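Twin-arginine translocation pathway signal protein (Burkholderia phytofirmans, PDB 2RJO) probably serves as the periplasmic sugar-binding protein of a transport system, holding beta-D-galactopyranose in the pocket between its two lobes. Local coordinates at residues Gln59-Gly62 and Gly63-Leu67; Val175-Asn179 and Ser180-Phe184; Glu219-Ala222 and Gly223-Val227; Ile272-Ala275 and Thr276-Lys279. One frame throughout, in Å; residues are numbered along the deposited sequence.

Contact 1. Residues Gln59-Gly62 and Gly63-Leu67; sequences QKTG and GNLVL
Thr61 and Asn64 close a tight type I' beta turn that carries the chain from the end of helix 47-60 into strand 65-69, so this is a local contact across a helix-to-strand connection. Asn64 N donates to Thr61 O at 2.8 Å. The turn overlaps the Schellman motif that ends the helix: Gly62, its second residue, has positive phi, and Gly62 N bonds back to Gln59 O at 3.3 Å. Gly63, the third residue, also has positive phi, as a type I' turn requires of both its central residues. Asn64 then centres an inverse gamma turn, in which Leu65 N reaches Gly63 O at 2.6 Å. The Thr61 hydroxyl lies between its backbone N and carbonyl carbon (chi1 56°); there OG1 touches Leu65 CB at 3.7 Å and hydrogen-bonds to Leu57 O, one turn back in the helix. Asn64 CB rests on Thr61 O at 3.2 Å, while its amide end leads away and OD1 bonds to Thr6 OG1. Leu65 packs between helix 47-60, on Leu57 and Leu58, and strand 7-12, on Thr7 and Ala9; its backbone pairs with Tyr90 on the next parallel strand.

Contact 2. Residues Val175-Asn179 and Ser180-Phe184; sequences VADWN and SQKAF. With GAL (beta-D-galactopyranose), chain B.
Asn179 folds its side chain over the first turn of helix 180-194 and caps it. With CG anti to the backbone N (chi1 -169°), OD1 is brought back over the next residues, where it accepts weak, bent bonds from Gln181 N at 2.6 Å and Lys182 N at 3.1 Å. The fit is close, since OD1 also lies 2.9 Å from Gln181 CB. Asn179 O receives two donors as well, Lys182 N at 3.2 Å and Ala183 N. Asn179, the N-cap residue, is also the last residue of a type I' beta turn that starts at Ala176, the link from strand 168-175 to the helix at the pocket end of a type I periplasmic binding protein lobe. Trp178 leaves this turn on the side away from the helix, and GAL O4 sits over one face of its indole, offset toward the rim and 3.1 Å from CZ2. Lys182 runs extended from CB to CE; CB packs on Ala176 O at 3.5 Å, and CD passes Asp177 OD2 at 4.0 Å, although NZ stays beyond contact with that carboxylate. On the buried flank Ala176 CB meets Ala183 CB at 4.0 Å, and Met208 of helix 206-218 touches both methyls.

Contact 3. Residues Glu219-Ala222 and Gly223-Val227; sequences EGLA and GQIPV
A beta turn from Leu221 to Gln224, of type II by its backbone angles, reverses the chain in the surface loop between helix 206-218 and strand 227-228. Gln224 N donates to Leu221 O at 2.8 Å with a fairly straight N-H (159°). A second, weak bond comes to the same oxygen from Ile225 N at 3.4 Å. Gly223 takes the third position with positive phi, the place where type II turns favour glycine. The two methyls of Leu221 go to different partners: CD1 meets Ile225 CD1 at 3.9 Å, and CD2 lies 3.9 Å from Gln224 OE1. Ile225 reaches Leu221 because CG1 stands beside its own backbone N (chi1 -65°), which carries CD1 back over the turn; the isoleucine also packs on Leu216 and Val201. Gln224 extends roughly at right angles to Leu221, with CB against Leu221 O at 3.4 Å. Upstream, Gly220 is the C-prime residue of the Schellman motif that ends helix 206-218. A helix stopped by a glycine, a short turn and then a parallel strand: this is the alpha-to-beta connection of a Rossmann-like lobe.

Contact 4. Residues Ile272-Ala275 and Thr276-Lys279; sequences IDLA and TLPK
Two successive i to i+3 backbone bonds wind Asp273 to Leu277 into a short 3-10 turn: Thr276 N donates to Asp273 O at 2.7 Å, and Leu277 N to Leu274 O at 3.1 Å. The second is nearly straight at the hydrogen (168°). On the outer side of the turn, the side chains of Asp273 and Thr276 come together. Asp273 CG is anti to its main-chain nitrogen (chi1 -167°), and this turns the carboxylate toward Thr276, whose hydroxyl donates to it, OG1 to OD1, at 2.7 Å. That hydroxyl does not lie in the carboxylate plane; it meets OD1 from almost directly above it, 83° out. The same OD1 also takes a weak bond from Thr276 N at 3.4 Å, so the aspartate grips both the backbone and the side chain of the residue three places on. Thr276 N is thereby shared between the carbonyl and the carboxylate of Asp273. On the inner side, Leu277 CB lies 3.5 Å from Leu274 O, and its CD2 meets Leu274 CD1 at 4.3 Å. Leu274 turns inward to cover Ala267 of helix 253-268 and touches Pro108 and Arg282, while Leu277 rests against Tyr314. Farther along, Lys279 makes a cation-pi contact with Trp104. The arrangement is that of a single 3-10 turn whose first oxygen belongs to an aspartate that also binds back with its side chain, set in the surface connection from helix 253-268 to strand 283-291.

From the N terminus the four contacts come in series; none encloses or crosses another. Contact 1 closes the step from helix 47-60 to strand 65-69 in the mixed-sheet lobe. Contact 2 joins strand 168-175 to helix 180-194 in the parallel-sheet lobe, the only one of the four to hold a residue of the galactose pocket. Contact 3 follows at about 18 Å between centres, leading helix 206-218 into the edge strand 227-228. Contact 4 returns to the mixed-sheet lobe, about 23 Å from contact 1 between centres, and connects helix 253-268 with strand 283-291. Contacts 1 and 3 lie on opposite sides of the chain's centre, about 49 Å apart between centres.

Contact 1. Residues Gln59-Gly62 and Gly63-Leu67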
ATOM      1  N   GLN A  59     -23.472  -9.057  -9.523  1.00 27.46           N
ATOM      2  CA  GLN A  59     -24.653  -9.515 -10.252  1.00 29.13           C
ATOM      3  C   GLN A  59     -24.515 -10.911 -10.852  1.00 29.12           C
ATOM      4  O   GLN A  59     -25.428 -11.735 -10.728  1.00 29.45           O
ATOM      5  CB  GLN A  59     -24.990  -8.553 -11.386  1.00 31.16           C
ATOM      6  CG  GLN A  59     -25.658  -7.272 -10.964  1.00 33.67           C
ATOM      7  CD  GLN A  59     -26.103  -6.472 -12.174  1.00 36.34           C
ATOM      8  OE1 GLN A  59     -26.921  -6.944 -12.983  1.00 36.43           O
ATOM      9  NE2 GLN A  59     -25.559  -5.262 -12.319  1.00 35.34           N
ATOM     10  N   LYS A  60     -23.394 -11.174 -11.519  1.00 28.85           N
ATOM     11  CA  LYS A  60     -23.166 -12.476 -12.135  1.00 30.04           C
ATOM     12  C   LYS A  60     -22.917 -13.600 -11.142  1.00 28.64           C
ATOM     13  O   LYS A  60     -22.944 -14.764 -11.512  1.00 30.22           O
ATOM     14  CB  LYS A  60     -21.997 -12.423 -13.119  1.00 30.67           C
ATOM     15  CG  LYS A  60     -22.327 -11.745 -14.438  1.00 37.41           C
ATOM     16  CD  LYS A  60     -23.537 -12.372 -15.147  1.00 39.12           C
ATOM     17  CE  LYS A  60     -23.258 -13.813 -15.579  1.00 41.09           C
ATOM     18  NZ  LYS A  60     -24.538 -14.468 -15.994  1.00 43.00           N
ATOM     19  N   THR A  61     -22.665 -13.264  -9.882  1.00 27.46           N
ATOM     20  CA  THR A  61     -22.424 -14.292  -8.876  1.00 24.24           C
ATOM     21  C   THR A  61     -23.590 -14.370  -7.904  1.00 24.45           C
ATOM     22  O   THR A  61     -23.566 -15.156  -6.964  1.00 23.52           O
ATOM     23  CB  THR A  61     -21.130 -14.028  -8.062  1.00 24.66           C
ATOM     24  OG1 THR A  61     -21.190 -12.728  -7.466  1.00 22.15           O
ATOM     25  CG2 THR A  61     -19.893 -14.127  -8.953  1.00 23.26           C
ATOM     26  N   GLY A  62     -24.618 -13.563  -8.145  1.00 24.00           N
ATOM     27  CA  GLY A  62     -25.758 -13.564  -7.251  1.00 24.53           C
ATOM     28  C   GLY A  62     -25.293 -13.308  -5.831  1.00 24.57           C
ATOM     29  O   GLY A  62     -25.871 -13.831  -4.877  1.00 25.24           O
ATOM     30  N   GLY A  63     -24.238 -12.512  -5.692  1.00 23.70           N
ATOM     31  CA  GLY A  63     -23.715 -12.200  -4.376  1.00 22.27           C
ATOM     32  C   GLY A  63     -22.718 -13.202  -3.818  1.00 22.01           C
ATOM     33  O   GLY A  63     -22.029 -12.905  -2.844  1.00 23.44           O
ATOM     34  N   ASN A  64     -22.630 -14.384  -4.418  1.00 20.72           N
ATOM     35  CA  ASN A  64     -21.705 -15.411  -3.942  1.00 21.06           C
ATOM     36  C   ASN A  64     -20.274 -15.005  -4.296  1.00 19.64           C
ATOM     37  O   ASN A  64     -19.630 -15.608  -5.154  1.00 16.24           O
ATOM     38  CB  ASN A  64     -22.081 -16.748  -4.582  1.00 22.21           C
ATOM     39  CG  ASN A  64     -21.281 -17.908  -4.034  1.00 23.80           C
ATOM     40  OD1 ASN A  64     -20.909 -17.928  -2.859  1.00 21.57           O
ATOM     41  ND2 ASN A  64     -21.027 -18.898  -4.885  1.00 25.52           N
ATOM     42  N   LEU A  65     -19.786 -13.975  -3.612  1.00 19.34           N
ATOM     43  CA  LEU A  65     -18.458 -13.439  -3.881  1.00 18.42           C
ATOM     44  C   LEU A  65     -17.710 -12.950  -2.638  1.00 19.35           C
ATOM     45  O   LEU A  65     -18.316 -12.480  -1.675  1.00 20.09           O
ATOM     46  CB  LEU A  65     -18.599 -12.292  -4.894  1.00 19.28           C
ATOM     47  CG  LEU A  65     -17.451 -11.308  -5.145  1.00 17.29           C
ATOM     48  CD1 LEU A  65     -16.362 -11.952  -5.974  1.00 16.02           C
ATOM     49  CD2 LEU A  65     -17.996 -10.084  -5.877  1.00 17.32           C
ATOM     50  N   VAL A  66     -16.389 -13.078  -2.677  1.00 18.07           N
ATOM     51  CA  VAL A  66     -15.521 -12.621  -1.602  1.00 18.00           C
ATOM     52  C   VAL A  66     -14.532 -11.651  -2.244  1.00 17.41           C
ATOM     53  O   VAL A  66     -13.685 -12.046  -3.042  1.00 17.13           O
ATOM     54  CB  VAL A  66     -14.735 -13.777  -0.952  1.00 18.44           C
ATOM     55  CG1 VAL A  66     -13.750 -13.226   0.069  1.00 17.80           C
ATOM     56  CG2 VAL A  66     -15.697 -14.740  -0.275  1.00 17.02           C
ATOM     57  N   LEU A  67     -14.653 -10.381  -1.882  1.00 16.75           N
ATOM     58  CA  LEU A  67     -13.814  -9.334  -2.439  1.00 15.94           C
ATOM     59  C   LEU A  67     -12.755  -8.748  -1.504  1.00 17.38           C
ATOM     60  O   LEU A  67     -13.040  -8.433  -0.349  1.00 15.64           O
ATOM     61  CB  LEU A  67     -14.713  -8.206  -2.937  1.00 15.15           C
ATOM     62  CG  LEU A  67     -14.017  -6.985  -3.525  1.00 15.94           C
ATOM     63  CD1 LEU A  67     -13.341  -7.389  -4.818  1.00 15.28           C
ATOM     64  CD2 LEU A  67     -15.024  -5.889  -3.767  1.00 13.13           C
TER

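Contact 2. Residues Val175-Asn179 and Ser180-Phe184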
ATOM      1  N   VAL A 175       2.689  16.080  -5.517  1.00 20.70           N
ATOM      2  CA  VAL A 175       1.941  14.844  -5.657  1.00 19.56           C
ATOM      3  C   VAL A 175       2.229  14.215  -7.019  1.00 20.29           C
ATOM      4  O   VAL A 175       2.168  14.895  -8.050  1.00 20.63           O
ATOM      5  CB  VAL A 175       0.441  15.129  -5.533  1.00 20.15           C
ATOM      6  CG1 VAL A 175      -0.367  13.896  -5.909  1.00 18.66           C
ATOM      7  CG2 VAL A 175       0.126  15.587  -4.119  1.00 15.55           C
ATOM      8  N   ALA A 176       2.562  12.929  -7.024  1.00 20.11           N
ATOM      9  CA  ALA A 176       2.846  12.225  -8.274  1.00 20.42           C
ATOM     10  C   ALA A 176       1.906  11.023  -8.433  1.00 20.65           C
ATOM     11  O   ALA A 176       2.134  10.140  -9.264  1.00 19.74           O
ATOM     12  CB  ALA A 176       4.297  11.781  -8.307  1.00 20.12           C
ATOM     13  N   ASP A 177       0.857  11.001  -7.612  1.00 21.10           N
ATOM     14  CA  ASP A 177      -0.164   9.958  -7.652  1.00 22.16           C
ATOM     15  C   ASP A 177       0.342   8.506  -7.696  1.00 22.39           C
ATOM     16  O   ASP A 177      -0.193   7.699  -8.461  1.00 20.27           O
ATOM     17  CB  ASP A 177      -1.091  10.172  -8.862  1.00 22.69           C
ATOM     18  CG  ASP A 177      -1.882  11.472  -8.792  1.00 25.89           C
ATOM     19  OD1 ASP A 177      -2.253  11.907  -7.682  1.00 25.69           O
ATOM     20  OD2 ASP A 177      -2.152  12.051  -9.869  1.00 30.23           O
ATOM     21  N   TRP A 178       1.359   8.179  -6.897  1.00 21.95           N
ATOM     22  CA  TRP A 178       1.925   6.817  -6.841  1.00 21.74           C
ATOM     23  C   TRP A 178       2.549   6.313  -8.153  1.00 23.30           C
ATOM     24  O   TRP A 178       2.979   5.160  -8.228  1.00 22.50           O
ATOM     25  CB  TRP A 178       0.845   5.807  -6.446  1.00 19.66           C
ATOM     26  CG  TRP A 178      -0.015   6.176  -5.258  1.00 19.33           C
ATOM     27  CD1 TRP A 178      -1.374   6.300  -5.249  1.00 18.53           C
ATOM     28  CD2 TRP A 178       0.414   6.386  -3.902  1.00 16.95           C
ATOM     29  NE1 TRP A 178      -1.818   6.564  -3.977  1.00 18.16           N
ATOM     30  CE2 TRP A 178      -0.744   6.625  -3.132  1.00 17.83           C
ATOM     31  CE3 TRP A 178       1.665   6.398  -3.266  1.00 15.98           C
ATOM     32  CZ2 TRP A 178      -0.685   6.871  -1.748  1.00 17.42           C
ATOM     33  CZ3 TRP A 178       1.722   6.642  -1.889  1.00 16.81           C
ATOM     34  CH2 TRP A 178       0.552   6.876  -1.149  1.00 16.11           C
ATOM     35  N   ASN A 179       2.602   7.164  -9.174  1.00 24.76           N
ATOM     36  CA  ASN A 179       3.104   6.781 -10.496  1.00 24.93           C
ATOM     37  C   ASN A 179       4.540   7.240 -10.792  1.00 24.36           C
ATOM     38  O   ASN A 179       4.856   8.419 -10.649  1.00 24.03           O
ATOM     39  CB  ASN A 179       2.132   7.348 -11.534  1.00 26.91           C
ATOM     40  CG  ASN A 179       2.381   6.822 -12.924  1.00 29.69           C
ATOM     41  OD1 ASN A 179       3.414   7.102 -13.527  1.00 30.79           O
ATOM     42  ND2 ASN A 179       1.429   6.053 -13.447  1.00 31.08           N
ATOM     43  N   SER A 180       5.408   6.320 -11.211  1.00 23.96           N
ATOM     44  CA  SER A 180       6.801   6.682 -11.507  1.00 24.58           C
ATOM     45  C   SER A 180       6.901   7.608 -12.703  1.00 23.64           C
ATOM     46  O   SER A 180       7.765   8.475 -12.745  1.00 23.38           O
ATOM     47  CB  SER A 180       7.649   5.439 -11.786  1.00 24.71           C
ATOM     48  OG  SER A 180       7.244   4.815 -12.988  1.00 26.01           O
ATOM     49  N   GLN A 181       6.008   7.413 -13.669  1.00 25.41           N
ATOM     50  CA  GLN A 181       5.984   8.208 -14.894  1.00 27.52           C
ATOM     51  C   GLN A 181       5.572   9.645 -14.631  1.00 26.56           C
ATOM     52  O   GLN A 181       5.824  10.531 -15.446  1.00 26.93           O
ATOM     53  CB  GLN A 181       5.032   7.575 -15.903  1.00 29.82           C
ATOM     54  CG  GLN A 181       5.283   7.982 -17.339  1.00 34.05           C
ATOM     55  CD  GLN A 181       5.237   6.784 -18.268  1.00 37.73           C
ATOM     56  OE1 GLN A 181       4.812   5.690 -17.867  1.00 37.76           O
ATOM     57  NE2 GLN A 181       5.671   6.979 -19.516  1.00 38.13           N
ATOM     58  N   LYS A 182       4.913   9.871 -13.500  1.00 26.19           N
ATOM     59  CA  LYS A 182       4.509  11.218 -13.131  1.00 24.98           C
ATOM     60  C   LYS A 182       5.604  11.827 -12.260  1.00 23.22           C
ATOM     61  O   LYS A 182       5.803  13.035 -12.271  1.00 24.22           O
ATOM     62  CB  LYS A 182       3.172  11.212 -12.390  1.00 26.16           C
ATOM     63  CG  LYS A 182       1.981  11.126 -13.327  1.00 28.94           C
ATOM     64  CD  LYS A 182       0.675  11.087 -12.558  1.00 31.30           C
ATOM     65  CE  LYS A 182      -0.509  10.984 -13.507  1.00 32.07           C
ATOM     66  NZ  LYS A 182      -0.365   9.804 -14.412  1.00 32.90           N
ATOM     67  N   ALA A 183       6.328  10.986 -11.528  1.00 19.96           N
ATOM     68  CA  ALA A 183       7.406  11.466 -10.673  1.00 20.86           C
ATOM     69  C   ALA A 183       8.643  11.860 -11.474  1.00 21.35           C
ATOM     70  O   ALA A 183       9.380  12.762 -11.092  1.00 21.45           O
ATOM     71  CB  ALA A 183       7.781  10.405  -9.648  1.00 21.17           C
ATOM     72  N   PHE A 184       8.863  11.176 -12.587  1.00 21.52           N
ATOM     73  CA  PHE A 184      10.014  11.440 -13.436  1.00 21.68           C
ATOM     74  C   PHE A 184      10.104  12.918 -13.831  1.00 22.72           C
ATOM     75  O   PHE A 184      11.038  13.608 -13.412  1.00 23.22           O
ATOM     76  CB  PHE A 184       9.941  10.539 -14.676  1.00 20.60           C
ATOM     77  CG  PHE A 184      11.153  10.602 -15.561  1.00 20.19           C
ATOM     78  CD1 PHE A 184      12.286   9.836 -15.269  1.00 20.00           C
ATOM     79  CD2 PHE A 184      11.152  11.392 -16.711  1.00 19.62           C
ATOM     80  CE1 PHE A 184      13.397   9.848 -16.109  1.00 21.30           C
ATOM     81  CE2 PHE A 184      12.261  11.416 -17.563  1.00 20.48           C
ATOM     82  CZ  PHE A 184      13.389  10.644 -17.264  1.00 21.83           C
TER
HETATM   83  C1  GAL B 368      -0.260   2.218  -4.102  1.00 19.20           C
HETATM   84  C2  GAL B 368       0.966   2.402  -3.178  1.00 17.63           C
HETATM   85  C3  GAL B 368       0.653   1.760  -1.808  1.00 19.02           C
HETATM   86  C4  GAL B 368      -0.586   2.450  -1.212  1.00 18.98           C
HETATM   87  C5  GAL B 368      -1.750   2.241  -2.222  1.00 20.12           C
HETATM   88  C6  GAL B 368      -2.990   2.915  -1.673  1.00 18.74           C
HETATM   89  O1  GAL B 368       0.018   2.830  -5.374  1.00 17.94           O
HETATM   90  O2  GAL B 368       2.100   1.756  -3.753  1.00 18.75           O
HETATM   91  O3  GAL B 368       1.755   1.937  -0.920  1.00 16.35           O
HETATM   92  O4  GAL B 368      -0.317   3.845  -1.076  1.00 18.39           O
HETATM   93  O5  GAL B 368      -1.430   2.855  -3.514  1.00 19.35           O
HETATM   94  O6  GAL B 368      -4.038   2.708  -2.601  1.00 16.32           O

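Contact 3. Residues Glu219-Ala222 and Gly223-Val227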
ATOM      1  N   GLU A 219      20.710  12.274 -15.115  1.00 29.62           N
ATOM      2  CA  GLU A 219      21.580  13.414 -14.870  1.00 29.44           C
ATOM      3  C   GLU A 219      22.876  13.001 -14.180  1.00 28.66           C
ATOM      4  O   GLU A 219      23.617  13.846 -13.670  1.00 29.34           O
ATOM      5  CB  GLU A 219      20.822  14.463 -14.049  1.00 32.51           C
ATOM      6  CG  GLU A 219      19.699  15.118 -14.874  1.00 38.18           C
ATOM      7  CD  GLU A 219      18.447  15.418 -14.066  1.00 39.95           C
ATOM      8  OE1 GLU A 219      17.916  14.483 -13.431  1.00 40.00           O
ATOM      9  OE2 GLU A 219      17.980  16.582 -14.075  1.00 41.32           O
ATOM     10  N   GLY A 220      23.140  11.698 -14.170  1.00 26.64           N
ATOM     11  CA  GLY A 220      24.353  11.174 -13.561  1.00 24.32           C
ATOM     12  C   GLY A 220      24.495  11.442 -12.075  1.00 23.90           C
ATOM     13  O   GLY A 220      25.591  11.732 -11.597  1.00 23.62           O
ATOM     14  N   LEU A 221      23.390  11.350 -11.341  1.00 20.98           N
ATOM     15  CA  LEU A 221      23.423  11.570  -9.905  1.00 20.40           C
ATOM     16  C   LEU A 221      22.823  10.393  -9.148  1.00 20.12           C
ATOM     17  O   LEU A 221      22.770  10.400  -7.921  1.00 20.04           O
ATOM     18  CB  LEU A 221      22.678  12.857  -9.549  1.00 20.54           C
ATOM     19  CG  LEU A 221      23.393  14.120 -10.040  1.00 18.46           C
ATOM     20  CD1 LEU A 221      22.494  15.334  -9.876  1.00 18.94           C
ATOM     21  CD2 LEU A 221      24.680  14.283  -9.258  1.00 16.92           C
ATOM     22  N   ALA A 222      22.378   9.377  -9.881  1.00 21.34           N
ATOM     23  CA  ALA A 222      21.789   8.208  -9.235  1.00 21.80           C
ATOM     24  C   ALA A 222      22.811   7.589  -8.284  1.00 23.09           C
ATOM     25  O   ALA A 222      23.902   7.206  -8.693  1.00 22.88           O
ATOM     26  CB  ALA A 222      21.355   7.202 -10.281  1.00 20.96           C
ATOM     27  N   GLY A 223      22.469   7.508  -7.004  1.00 23.48           N
ATOM     28  CA  GLY A 223      23.398   6.944  -6.043  1.00 24.11           C
ATOM     29  C   GLY A 223      24.190   8.009  -5.298  1.00 24.85           C
ATOM     30  O   GLY A 223      24.852   7.703  -4.309  1.00 26.08           O
ATOM     31  N   GLN A 224      24.134   9.253  -5.774  1.00 24.47           N
ATOM     32  CA  GLN A 224      24.849  10.358  -5.129  1.00 23.18           C
ATOM     33  C   GLN A 224      23.872  11.175  -4.292  1.00 23.83           C
ATOM     34  O   GLN A 224      24.264  11.905  -3.383  1.00 25.80           O
ATOM     35  CB  GLN A 224      25.541  11.257  -6.170  1.00 22.03           C
ATOM     36  CG  GLN A 224      26.835  10.674  -6.733  1.00 21.42           C
ATOM     37  CD  GLN A 224      27.530  11.611  -7.702  1.00 21.72           C
ATOM     38  OE1 GLN A 224      27.777  12.773  -7.385  1.00 25.70           O
ATOM     39  NE2 GLN A 224      27.846  11.114  -8.888  1.00 19.43           N
ATOM     40  N   ILE A 225      22.594  11.051  -4.612  1.00 22.14           N
ATOM     41  CA  ILE A 225      21.554  11.733  -3.871  1.00 21.13           C
ATOM     42  C   ILE A 225      20.697  10.622  -3.264  1.00 21.19           C
ATOM     43  O   ILE A 225      20.104   9.821  -3.987  1.00 20.80           O
ATOM     44  CB  ILE A 225      20.705  12.627  -4.801  1.00 22.09           C
ATOM     45  CG1 ILE A 225      21.577  13.748  -5.374  1.00 22.67           C
ATOM     46  CG2 ILE A 225      19.532  13.226  -4.035  1.00 22.26           C
ATOM     47  CD1 ILE A 225      20.886  14.571  -6.437  1.00 22.80           C
ATOM     48  N   PRO A 226      20.648  10.542  -1.920  1.00 21.29           N
ATOM     49  CA  PRO A 226      19.864   9.521  -1.217  1.00 20.48           C
ATOM     50  C   PRO A 226      18.358   9.667  -1.433  1.00 19.83           C
ATOM     51  O   PRO A 226      17.809  10.765  -1.400  1.00 18.32           O
ATOM     52  CB  PRO A 226      20.275   9.723   0.236  1.00 22.08           C
ATOM     53  CG  PRO A 226      20.511  11.182   0.311  1.00 20.44           C
ATOM     54  CD  PRO A 226      21.306  11.437  -0.953  1.00 20.66           C
ATOM     55  N   VAL A 227      17.699   8.539  -1.658  1.00 20.41           N
ATOM     56  CA  VAL A 227      16.267   8.526  -1.894  1.00 18.99           C
ATOM     57  C   VAL A 227      15.622   7.426  -1.081  1.00 19.45           C
ATOM     58  O   VAL A 227      16.249   6.397  -0.824  1.00 20.42           O
ATOM     59  CB  VAL A 227      15.966   8.254  -3.368  1.00 19.00           C
ATOM     60  CG1 VAL A 227      14.479   8.427  -3.637  1.00 19.96           C
ATOM     61  CG2 VAL A 227      16.801   9.172  -4.246  1.00 20.18           C
TER

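Contact 4. Residues Ile272-Ala275 and Thr276-Lys279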
ATOM      1  N   ILE A 272     -15.282 -18.071  11.303  1.00 30.61           N
ATOM      2  CA  ILE A 272     -14.938 -17.077  12.312  1.00 30.15           C
ATOM      3  C   ILE A 272     -16.181 -16.299  12.736  1.00 30.59           C
ATOM      4  O   ILE A 272     -17.049 -16.004  11.921  1.00 29.97           O
ATOM      5  CB  ILE A 272     -13.856 -16.098  11.812  1.00 30.82           C
ATOM      6  CG1 ILE A 272     -14.239 -15.518  10.446  1.00 30.82           C
ATOM      7  CG2 ILE A 272     -12.522 -16.813  11.712  1.00 28.92           C
ATOM      8  CD1 ILE A 272     -13.211 -14.512   9.923  1.00 29.25           C
ATOM      9  N   ASP A 273     -16.256 -15.964  14.023  1.00 32.66           N
ATOM     10  CA  ASP A 273     -17.403 -15.250  14.574  1.00 35.08           C
ATOM     11  C   ASP A 273     -17.181 -13.733  14.624  1.00 35.83           C
ATOM     12  O   ASP A 273     -16.961 -13.159  15.699  1.00 35.78           O
ATOM     13  CB  ASP A 273     -17.693 -15.768  15.985  1.00 36.16           C
ATOM     14  CG  ASP A 273     -19.030 -15.312  16.506  1.00 38.13           C
ATOM     15  OD1 ASP A 273     -19.407 -14.142  16.266  1.00 37.47           O
ATOM     16  OD2 ASP A 273     -19.707 -16.129  17.172  1.00 39.99           O
ATOM     17  N   LEU A 274     -17.257 -13.099  13.456  1.00 35.17           N
ATOM     18  CA  LEU A 274     -17.073 -11.656  13.316  1.00 35.60           C
ATOM     19  C   LEU A 274     -17.576 -10.801  14.467  1.00 36.29           C
ATOM     20  O   LEU A 274     -16.845  -9.956  14.992  1.00 36.92           O
ATOM     21  CB  LEU A 274     -17.739 -11.175  12.025  1.00 33.49           C
ATOM     22  CG  LEU A 274     -16.793 -10.945  10.848  1.00 32.74           C
ATOM     23  CD1 LEU A 274     -15.843 -12.109  10.721  1.00 32.59           C
ATOM     24  CD2 LEU A 274     -17.589 -10.749   9.574  1.00 32.72           C
ATOM     25  N   ALA A 275     -18.829 -11.015  14.852  1.00 37.75           N
ATOM     26  CA  ALA A 275     -19.452 -10.245  15.925  1.00 37.82           C
ATOM     27  C   ALA A 275     -18.681 -10.252  17.243  1.00 37.92           C
ATOM     28  O   ALA A 275     -18.784  -9.302  18.015  1.00 38.55           O
ATOM     29  CB  ALA A 275     -20.869 -10.747  16.164  1.00 38.17           C
ATOM     30  N   THR A 276     -17.903 -11.302  17.488  1.00 36.67           N
ATOM     31  CA  THR A 276     -17.144 -11.434  18.733  1.00 36.94           C
ATOM     32  C   THR A 276     -15.657 -11.071  18.643  1.00 36.60           C
ATOM     33  O   THR A 276     -14.921 -11.219  19.620  1.00 36.75           O
ATOM     34  CB  THR A 276     -17.225 -12.875  19.244  1.00 37.54           C
ATOM     35  OG1 THR A 276     -18.402 -13.495  18.710  1.00 39.51           O
ATOM     36  CG2 THR A 276     -17.299 -12.898  20.763  1.00 38.67           C
ATOM     37  N   LEU A 277     -15.201 -10.606  17.484  1.00 36.54           N
ATOM     38  CA  LEU A 277     -13.789 -10.255  17.328  1.00 34.62           C
ATOM     39  C   LEU A 277     -13.415  -8.928  17.974  1.00 33.26           C
ATOM     40  O   LEU A 277     -14.218  -7.998  18.015  1.00 33.25           O
ATOM     41  CB  LEU A 277     -13.415 -10.173  15.846  1.00 34.50           C
ATOM     42  CG  LEU A 277     -13.047 -11.389  15.010  1.00 33.22           C
ATOM     43  CD1 LEU A 277     -14.119 -12.434  15.101  1.00 36.09           C
ATOM     44  CD2 LEU A 277     -12.856 -10.940  13.568  1.00 33.97           C
ATOM     45  N   PRO A 278     -12.185  -8.826  18.495  1.00 32.45           N
ATOM     46  CA  PRO A 278     -11.798  -7.553  19.103  1.00 32.55           C
ATOM     47  C   PRO A 278     -11.753  -6.544  17.954  1.00 32.22           C
ATOM     48  O   PRO A 278     -11.708  -6.937  16.776  1.00 32.01           O
ATOM     49  CB  PRO A 278     -10.407  -7.843  19.669  1.00 32.77           C
ATOM     50  CG  PRO A 278     -10.466  -9.313  19.979  1.00 33.51           C
ATOM     51  CD  PRO A 278     -11.178  -9.871  18.762  1.00 33.87           C
ATOM     52  N   LYS A 279     -11.769  -5.260  18.285  1.00 31.41           N
ATOM     53  CA  LYS A 279     -11.741  -4.217  17.267  1.00 31.11           C
ATOM     54  C   LYS A 279     -10.455  -4.278  16.433  1.00 29.10           C
ATOM     55  O   LYS A 279     -10.498  -4.072  15.219  1.00 27.99           O
ATOM     56  CB  LYS A 279     -11.868  -2.836  17.929  1.00 33.00           C
ATOM     57  CG  LYS A 279     -12.968  -2.738  18.995  1.00 35.75           C
ATOM     58  CD  LYS A 279     -14.357  -2.530  18.405  1.00 36.22           C
ATOM     59  CE  LYS A 279     -14.522  -1.104  17.904  1.00 37.42           C
ATOM     60  NZ  LYS A 279     -14.425  -0.075  18.995  1.00 39.35           N
TER